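Local coordinates for amino acid ABC transporter, periplasmic amino acid-binding protein, putative (Streptococcus pneumoniae, PDB 4I62) that binds L-arginine and probably delivers it, as the substrate-binding protein of an amino acid ABC transporter, to its membrane partners for uptake, at residues 95-99 / 100-104; 229-232 / 233-237. One frame throughout, in Å; residues are numbered along the deposited sequence. Where two conformers were deposited one is given.

Contact 1: 95-99 / 100-104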
loop_
_atom_site.group_PDB
_atom_site.type_symbol
_atom_site.label_atom_id
_atom_site.label_comp_id
_atom_site.label_asym_id
_atom_site.label_seq_id
_atom_site.Cartn_x
_atom_site.Cartn_y
_atom_site.Cartn_z
ATOM N N ALA A 95 -13.109 -4.074 3.407
ATOM C CA ALA A 95 -14.490 -4.217 3.870
ATOM C C ALA A 95 -15.439 -3.344 3.055
ATOM O O ALA A 95 -16.574 -3.742 2.786
ATOM C CB ALA A 95 -14.579 -3.874 5.341
ATOM N N SER A 96 -14.978 -2.168 2.657
ATOM C CA SER A 96 -15.825 -1.250 1.904
ATOM C C SER A 96 -16.125 -1.783 0.517
ATOM O O SER A 96 -17.215 -1.565 -0.019
ATOM C CB SER A 96 -15.174 0.122 1.818
ATOM O OG SER A 96 -15.050 0.642 3.122
ATOM N N VAL A 97 -15.183 -2.494 -0.070
ATOM C CA VAL A 97 -15.458 -3.136 -1.352
ATOM C C VAL A 97 -16.434 -4.293 -1.159
ATOM O O VAL A 97 -17.398 -4.459 -1.940
ATOM C CB VAL A 97 -14.140 -3.634 -1.969
ATOM C CG1 VAL A 97 -14.438 -4.506 -3.221
ATOM C CG2 VAL A 97 -13.282 -2.433 -2.358
ATOM N N GLN A 98 -16.235 -5.077 -0.099
ATOM C CA GLN A 98 -17.049 -6.254 0.122
ATOM C C GLN A 98 -18.518 -5.889 0.302
ATOM O O GLN A 98 -19.423 -6.616 -0.164
ATOM C CB GLN A 98 -16.547 -7.010 1.354
ATOM C CG GLN A 98 -17.284 -8.307 1.611
ATOM C CD GLN A 98 -16.853 -8.975 2.890
ATOM O OE1 GLN A 98 -16.494 -8.310 3.872
ATOM N NE2 GLN A 98 -16.877 -10.302 2.894
ATOM N N SER A 99 -18.774 -4.778 0.992
ATOM C CA SER A 99 -20.147 -4.370 1.266
ATOM C C SER A 99 -20.757 -3.509 0.166
ATOM O O SER A 99 -21.932 -3.156 0.243
ATOM C CB SER A 99 -20.204 -3.608 2.576
ATOM O OG SER A 99 -19.482 -2.404 2.480
ATOM N N GLY A 100 -19.975 -3.177 -0.853
ATOM C CA GLY A 100 -20.485 -2.368 -1.950
ATOM C C GLY A 100 -20.374 -0.861 -1.797
ATOM O O GLY A 100 -20.845 -0.110 -2.660
ATOM N N LYS A 101 -19.733 -0.400 -0.727
ATOM C CA LYS A 101 -19.536 1.031 -0.521
ATOM C C LYS A 101 -18.471 1.637 -1.448
ATOM O O LYS A 101 -18.413 2.860 -1.629
ATOM C CB LYS A 101 -19.180 1.289 0.942
ATOM C CG LYS A 101 -20.264 0.870 1.916
ATOM C CD LYS A 101 -19.731 0.760 3.339
ATOM C CE LYS A 101 -19.355 2.108 3.920
ATOM N NZ LYS A 101 -18.905 1.973 5.348
ATOM N N ALA A 102 -17.614 0.788 -2.007
ATOM C CA ALA A 102 -16.663 1.196 -3.040
ATOM C C ALA A 102 -16.654 0.129 -4.120
ATOM O O ALA A 102 -16.977 -1.035 -3.848
ATOM C CB ALA A 102 -15.267 1.384 -2.454
ATOM N N ASP A 103 -16.274 0.502 -5.342
ATOM C CA ASP A 103 -16.215 -0.441 -6.458
ATOM C C ASP A 103 -14.882 -1.188 -6.555
ATOM O O ASP A 103 -14.856 -2.367 -6.936
ATOM C CB ASP A 103 -16.438 0.321 -7.762
ATOM C CG ASP A 103 -17.779 1.014 -7.784
ATOM O OD1 ASP A 103 -18.790 0.343 -7.471
ATOM O OD2 ASP A 103 -17.843 2.237 -8.064
ATOM N N LEU A 104 -13.787 -0.495 -6.249
ATOM C CA LEU A 104 -12.437 -1.068 -6.326
ATOM C C LEU A 104 -11.674 -0.632 -5.095
ATOM O O LEU A 104 -11.915 0.464 -4.589
ATOM C CB LEU A 104 -11.656 -0.556 -7.556
ATOM C CG LEU A 104 -12.251 -0.863 -8.914
ATOM C CD1 LEU A 104 -11.418 -0.185 -10.002
ATOM C CD2 LEU A 104 -12.348 -2.386 -9.155
HETATM O O HOH W 1 -17.966 -3.552 -4.473
#

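Contact 2: 229-232 / 233-237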
loop_
_atom_site.group_PDB
_atom_site.type_symbol
_atom_site.label_atom_id
_atom_site.label_comp_id
_atom_site.label_asym_id
_atom_site.label_seq_id
_atom_site.Cartn_x
_atom_site.Cartn_y
_atom_site.Cartn_z
ATOM N N VAL A 229 -5.527 -4.885 -7.851
ATOM C CA VAL A 229 -6.770 -4.186 -7.575
ATOM C C VAL A 229 -7.805 -5.188 -7.089
ATOM O O VAL A 229 -7.998 -6.228 -7.719
ATOM C CB VAL A 229 -7.261 -3.507 -8.850
ATOM C CG1 VAL A 229 -8.648 -2.882 -8.648
ATOM C CG2 VAL A 229 -6.227 -2.511 -9.370
ATOM N N ALA A 230 -8.449 -4.883 -5.956
ATOM C CA ALA A 230 -9.486 -5.796 -5.433
ATOM C C ALA A 230 -10.853 -5.313 -5.819
ATOM O O ALA A 230 -11.135 -4.098 -5.859
ATOM C CB ALA A 230 -9.398 -5.890 -3.906
ATOM N N MET A 231 -11.724 -6.267 -6.078
ATOM C CA MET A 231 -13.103 -5.974 -6.427
ATOM C C MET A 231 -13.990 -7.113 -5.910
ATOM O O MET A 231 -13.492 -8.137 -5.440
ATOM C CB MET A 231 -13.248 -5.772 -7.938
ATOM C CG MET A 231 -12.989 -7.002 -8.738
ATOM S SD MET A 231 -12.541 -6.642 -10.457
ATOM C CE MET A 231 -10.795 -6.254 -10.262
ATOM N N LYS A 232 -15.294 -6.901 -5.956
ATOM C CA LYS A 232 -16.205 -7.938 -5.503
ATOM C C LYS A 232 -16.072 -9.191 -6.348
ATOM O O LYS A 232 -15.768 -9.141 -7.550
ATOM C CB LYS A 232 -17.646 -7.447 -5.460
ATOM C CG LYS A 232 -18.010 -6.789 -4.129
ATOM C CD LYS A 232 -19.436 -6.248 -4.158
ATOM C CE LYS A 232 -20.446 -7.374 -4.315
ATOM N NZ LYS A 232 -20.371 -8.329 -3.160
ATOM N N LYS A 233 -16.329 -10.324 -5.700
ATOM C CA LYS A 233 -16.235 -11.624 -6.335
ATOM C C LYS A 233 -17.148 -11.648 -7.541
ATOM O O LYS A 233 -18.216 -11.035 -7.530
ATOM C CB LYS A 233 -16.666 -12.717 -5.350
ATOM C CG LYS A 233 -16.153 -14.107 -5.686
ATOM C CD LYS A 233 -14.650 -14.124 -5.566
ATOM C CE LYS A 233 -14.079 -15.525 -5.626
ATOM N NZ LYS A 233 -12.593 -15.470 -5.477
ATOM N N ASP A 234 -16.739 -12.357 -8.582
ATOM C CA ASP A 234 -17.552 -12.494 -9.788
ATOM C C ASP A 234 -17.899 -11.162 -10.482
ATOM O O ASP A 234 -19.058 -10.884 -10.776
ATOM C CB ASP A 234 -18.832 -13.285 -9.488
ATOM C CG ASP A 234 -18.554 -14.592 -8.759
ATOM O OD1 ASP A 234 -17.424 -15.117 -8.883
ATOM O OD2 ASP A 234 -19.465 -15.099 -8.065
ATOM N N SER A 235 -16.887 -10.347 -10.734
ATOM C CA SER A 235 -17.048 -9.101 -11.479
ATOM C C SER A 235 -16.213 -9.208 -12.741
ATOM O O SER A 235 -15.274 -8.438 -12.942
ATOM C CB SER A 235 -16.570 -7.938 -10.624
ATOM O OG SER A 235 -17.240 -7.900 -9.387
ATOM N N LYS A 236 -16.554 -10.164 -13.600
ATOM C CA LYS A 236 -15.675 -10.498 -14.707
ATOM C C LYS A 236 -15.411 -9.343 -15.645
ATOM O O LYS A 236 -14.263 -9.121 -16.051
ATOM C CB LYS A 236 -16.254 -11.659 -15.500
ATOM C CG LYS A 236 -15.377 -12.038 -16.695
ATOM C CD LYS A 236 -15.934 -13.212 -17.426
ATOM C CE LYS A 236 -15.045 -13.630 -18.589
ATOM N NZ LYS A 236 -15.533 -14.888 -19.255
ATOM N N GLU A 237 -16.470 -8.627 -16.033
ATOM C CA GLU A 237 -16.253 -7.540 -16.986
ATOM C C GLU A 237 -15.496 -6.356 -16.385
ATOM O O GLU A 237 -14.722 -5.681 -17.101
ATOM C CB GLU A 237 -17.556 -7.103 -17.650
ATOM C CG GLU A 237 -18.084 -8.177 -18.563
ATOM C CD GLU A 237 -19.385 -7.815 -19.234
ATOM O OE1 GLU A 237 -20.005 -6.774 -18.841
ATOM O OE2 GLU A 237 -19.772 -8.620 -20.105
#

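Contact 1: 95-99 / 100-104
Ser96 O receives two backbone N-H groups as the chain leaves helix 90-98: that of Ala102 at 3.1 Å and, through a weak, bent bond, that of Lys101. The N-H of Gly100 turns back to Val97 O, 3.1 Å away. With its positive phi (89°), Gly100 reverses the chain; the bonds from Lys101 to Ser96 and from Gly100 to Val97 make a Schellman motif, to which the Ala102 bond is an addition. Ser96 OG bonds to Asn92 O one turn back.

A water continues the polar network, donating to Val97 O at 2.7 Å and to Ala102 O, so that it bridges the last turn and the departing chain. Beside it, the CA-H of Val97 points almost straight (170°) at Ala102 O.

Van der Waals packing is limited. Val97 CG2, set anti to its own carbonyl carbon, meets the backbone of Leu104, 3.6 Å from its C, and more loosely the methyl group of Ala102. On the exposed side the aliphatic part of Lys101 runs past the hydroxyl of Ser99, with CD 3.3 Å from OG.

Beyond the turn the chain joins strand 40-45: Asp103 and Leu104 pair with Val42 and Ala44, the carboxylate of Asp103 takes the N-H of Val42 and forms a salt bridge with Lys38, and Leu104 packs on strand 226-232 and helix 236-251.

Contact 2: 229-232 / 233-237
Ser235 reaches back to Lys232 O through its hydroxyl, which donates a 2.7 Å hydrogen bond from OG to that oxygen. With chi1 at -56°, OG stands anti to the carbonyl carbon of Ser235 and beside its backbone N, which turns it to the preceding peptide groups. The hydroxyl oxygen approaches from above the carbonyl plane of Lys232, 47° out of it, and Ser235 CB follows at 3.4 Å from Lys232 O.

Met231 supplies the apolar side of the turn. Its CG sits between the backbone N and the carbonyl carbon (chi1 66°) and meets Ser235 CB at 4.2 Å; the thioether bends further on, bringing SD to 4.1 Å from Ser235 O. The same side chain also packs on Leu238 and Lys239 of helix 236-251.

The two lysines take different courses. Lys232 carries its ammonium away from the turn, whereas Lys233 extends to Ser116, whose carbonyl oxygen NZ bonds. Between them and the helix, the left-handed backbone of Asp234 lets the chain turn so that Ser235 faces Lys232.

Ser235 occupies the N-cap position of helix 236-251, yet its hydroxyl makes no capping bond. Instead, the hydroxyl is spent on Lys232 O, which links the start of the helix to the preceding residues, while the carboxylate of Asp120 holds the backbone N-H of Ser235.

In the fold
Contact 1 comes well before contact 2 along the chain, yet their centres lie about 11 Å apart on the same side of the protein's centre. One is the exit from helix 90-98 into strand 104-105; the other leads from strand 226-232 into helix 236-251. They meet directly: Leu104 CD2 packs 3.7 Å from Met231 CB, and Lys232 CG rests 3.3 Å from Val97 O. Ala230 also pairs through its backbone with Ala105, just past contact 1. A later part of the chain that returns to the lobe built by earlier segments fits the type II periplasmic binding fold. The side chain of Val97 in contact 1 lies about 12 Å from the bound arginine.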